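Amide synthase (PDB 1L5A) probably forms an amide bond in the assembly of the siderophore vibriobactin, as a stand-alone condensation enzyme of nonribosomal peptide synthesis. Local coordinates at residues M275-P280 / G309-E314. Numbering follows the deposited sequence.
Sequences MVNSLP and GRYRIE
Gly-309 O accepts a hydrogen bond from Asn-277 ND2 at 2.9 Å and lies near the plane of that amide. Gly-309 CA packs against Leu-279 CD1, 3.7 Å away. Tyr-311 O takes the second bond from Asn-277 ND2, at 2.8 Å, the donor standing above the Tyr-311 carbonyl plane, while the phenol turns off to Asp-319. Asparagine suits this place because one flat amide both donates and accepts: with CG anti to the backbone N (chi1 -170°), the side chain extends toward the residues leading into helix 313-319. Its strand, 277-282, pairs antiparallel with 255-260, a two-stranded ribbon within the condensation-domain fold, so the amide ties that ribbon to the start of the helix. Arg-312, at the N-cap position, bends at chi2 and chi3 to bring its guanidinium back, one face under Asn-277 OD1. Its long chain and several N-H groups serve three partners: NH2 bonds weakly to Met-275 O, NE meets a water that also bonds this carbonyl, and Arg-312 NH1 forms a salt bridge with Glu-314 OE1 (2.9 Å). Ile-313 N donates to Asn-277 OD1 at 3.1 Å, on a lone pair. Ile-313 CB and CG1 rest against Ser-278 O, and apolar CD1 meets Pro-280 CD tip to tip.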
loop_
_atom_site.group_PDB
_atom_site.type_symbol
_atom_site.label_atom_id
_atom_site.label_comp_id
_atom_site.label_asym_id
_atom_site.label_seq_id
_atom_site.Cartn_x
_atom_site.Cartn_y
_atom_site.Cartn_z
ATOM N N MET A 275 10.577 18.589 2.938
ATOM C CA MET A 275 9.446 17.813 2.459
ATOM C C MET A 275 8.088 18.451 2.750
ATOM O O MET A 275 7.094 18.078 2.140
ATOM C CB MET A 275 9.487 16.392 3.056
ATOM C CG MET A 275 10.630 15.515 2.568
ATOM S SD MET A 275 12.138 15.579 3.593
ATOM C CE MET A 275 13.225 14.581 2.578
ATOM N N VAL A 276 8.054 19.410 3.671
ATOM C CA VAL A 276 6.807 20.039 4.053
ATOM C C VAL A 276 6.055 20.581 2.828
ATOM O O VAL A 276 6.655 21.098 1.879
ATOM C CB VAL A 276 7.061 21.157 5.133
ATOM C CG1 VAL A 276 7.825 22.345 4.544
ATOM C CG2 VAL A 276 5.767 21.599 5.707
ATOM N N ASN A 277 4.734 20.454 2.853
ATOM C CA ASN A 277 3.900 20.882 1.733
ATOM C C ASN A 277 2.724 21.676 2.275
ATOM O O ASN A 277 2.062 21.266 3.239
ATOM C CB ASN A 277 3.424 19.633 0.983
ATOM C CG ASN A 277 2.753 19.942 -0.347
ATOM O OD1 ASN A 277 3.062 20.931 -0.999
ATOM N ND2 ASN A 277 1.851 19.056 -0.773
ATOM N N SER A 278 2.474 22.826 1.666
ATOM C CA SER A 278 1.377 23.705 2.085
ATOM C C SER A 278 0.100 23.341 1.352
ATOM O O SER A 278 0.050 23.352 0.120
ATOM C CB SER A 278 1.736 25.156 1.784
ATOM O OG SER A 278 2.910 25.529 2.468
ATOM N N LEU A 279 -0.944 23.048 2.107
ATOM C CA LEU A 279 -2.199 22.649 1.491
ATOM C C LEU A 279 -3.396 23.438 1.991
ATOM O O LEU A 279 -3.464 23.839 3.155
ATOM C CB LEU A 279 -2.440 21.148 1.726
ATOM C CG LEU A 279 -1.295 20.248 1.243
ATOM C CD1 LEU A 279 -1.460 18.832 1.798
ATOM C CD2 LEU A 279 -1.266 20.248 -0.253
ATOM N N PRO A 280 -4.362 23.685 1.100
ATOM C CA PRO A 280 -5.531 24.437 1.552
ATOM C C PRO A 280 -6.682 23.533 2.017
ATOM O O PRO A 280 -7.022 22.561 1.358
ATOM C CB PRO A 280 -5.877 25.283 0.324
ATOM C CG PRO A 280 -5.553 24.353 -0.798
ATOM C CD PRO A 280 -4.230 23.744 -0.368
ATOM N N GLY A 309 -1.718 14.399 0.336
ATOM C CA GLY A 309 -0.692 15.379 0.646
ATOM C C GLY A 309 0.695 15.354 0.016
ATOM O O GLY A 309 1.413 16.350 0.082
ATOM N N ARG A 310 1.081 14.245 -0.595
ATOM C CA ARG A 310 2.400 14.132 -1.189
ATOM C C ARG A 310 2.433 14.806 -2.548
ATOM O O ARG A 310 3.515 14.974 -3.149
ATOM C CB ARG A 310 2.784 12.648 -1.306
ATOM C CG ARG A 310 4.184 12.388 -1.790
ATOM C CD ARG A 310 4.636 10.977 -1.477
ATOM N NE ARG A 310 6.079 10.833 -1.671
ATOM C CZ ARG A 310 6.823 9.896 -1.089
ATOM N NH1 ARG A 310 6.266 9.012 -0.268
ATOM N NH2 ARG A 310 8.122 9.842 -1.321
ATOM N N TYR A 311 1.253 15.188 -3.045
ATOM C CA TYR A 311 1.167 15.873 -4.346
ATOM C C TYR A 311 1.559 17.330 -4.053
ATOM O O TYR A 311 0.946 18.015 -3.236
ATOM C CB TYR A 311 -0.267 15.775 -4.913
ATOM C CG TYR A 311 -0.384 16.001 -6.415
ATOM C CD1 TYR A 311 0.037 15.032 -7.328
ATOM C CD2 TYR A 311 -0.899 17.197 -6.918
ATOM C CE1 TYR A 311 -0.051 15.250 -8.705
ATOM C CE2 TYR A 311 -0.990 17.430 -8.279
ATOM C CZ TYR A 311 -0.567 16.460 -9.174
ATOM O OH TYR A 311 -0.646 16.726 -10.527
ATOM N N ARG A 312 2.623 17.782 -4.688
ATOM C CA ARG A 312 3.124 19.136 -4.476
ATOM C C ARG A 312 2.167 20.271 -4.855
ATOM O O ARG A 312 1.582 20.293 -5.947
ATOM C CB ARG A 312 4.447 19.295 -5.228
ATOM C CG ARG A 312 5.620 18.572 -4.571
ATOM C CD ARG A 312 6.372 19.567 -3.739
ATOM N NE ARG A 312 6.342 19.295 -2.311
ATOM C CZ ARG A 312 6.298 20.248 -1.388
ATOM N NH1 ARG A 312 6.272 21.522 -1.747
ATOM N NH2 ARG A 312 6.286 19.926 -0.108
ATOM N N ILE A 313 2.022 21.222 -3.938
ATOM C CA ILE A 313 1.161 22.367 -4.171
ATOM C C ILE A 313 1.671 23.139 -5.390
ATOM O O ILE A 313 0.889 23.737 -6.125
ATOM C CB ILE A 313 1.125 23.300 -2.930
ATOM C CG1 ILE A 313 0.092 24.411 -3.139
ATOM C CG2 ILE A 313 2.510 23.901 -2.675
ATOM C CD1 ILE A 313 -1.345 23.960 -3.001
ATOM N N GLU A 314 2.981 23.124 -5.614
ATOM C CA GLU A 314 3.538 23.821 -6.765
ATOM C C GLU A 314 2.958 23.182 -8.000
ATOM O O GLU A 314 2.658 23.863 -8.986
ATOM C CB GLU A 314 5.070 23.706 -6.816
ATOM C CG GLU A 314 5.819 24.413 -5.682
ATOM C CD GLU A 314 5.834 23.619 -4.383
ATOM O OE1 GLU A 314 5.438 22.432 -4.414
ATOM O OE2 GLU A 314 6.264 24.173 -3.339
HETATM O O HOH W 1 7.404 17.319 -0.587
#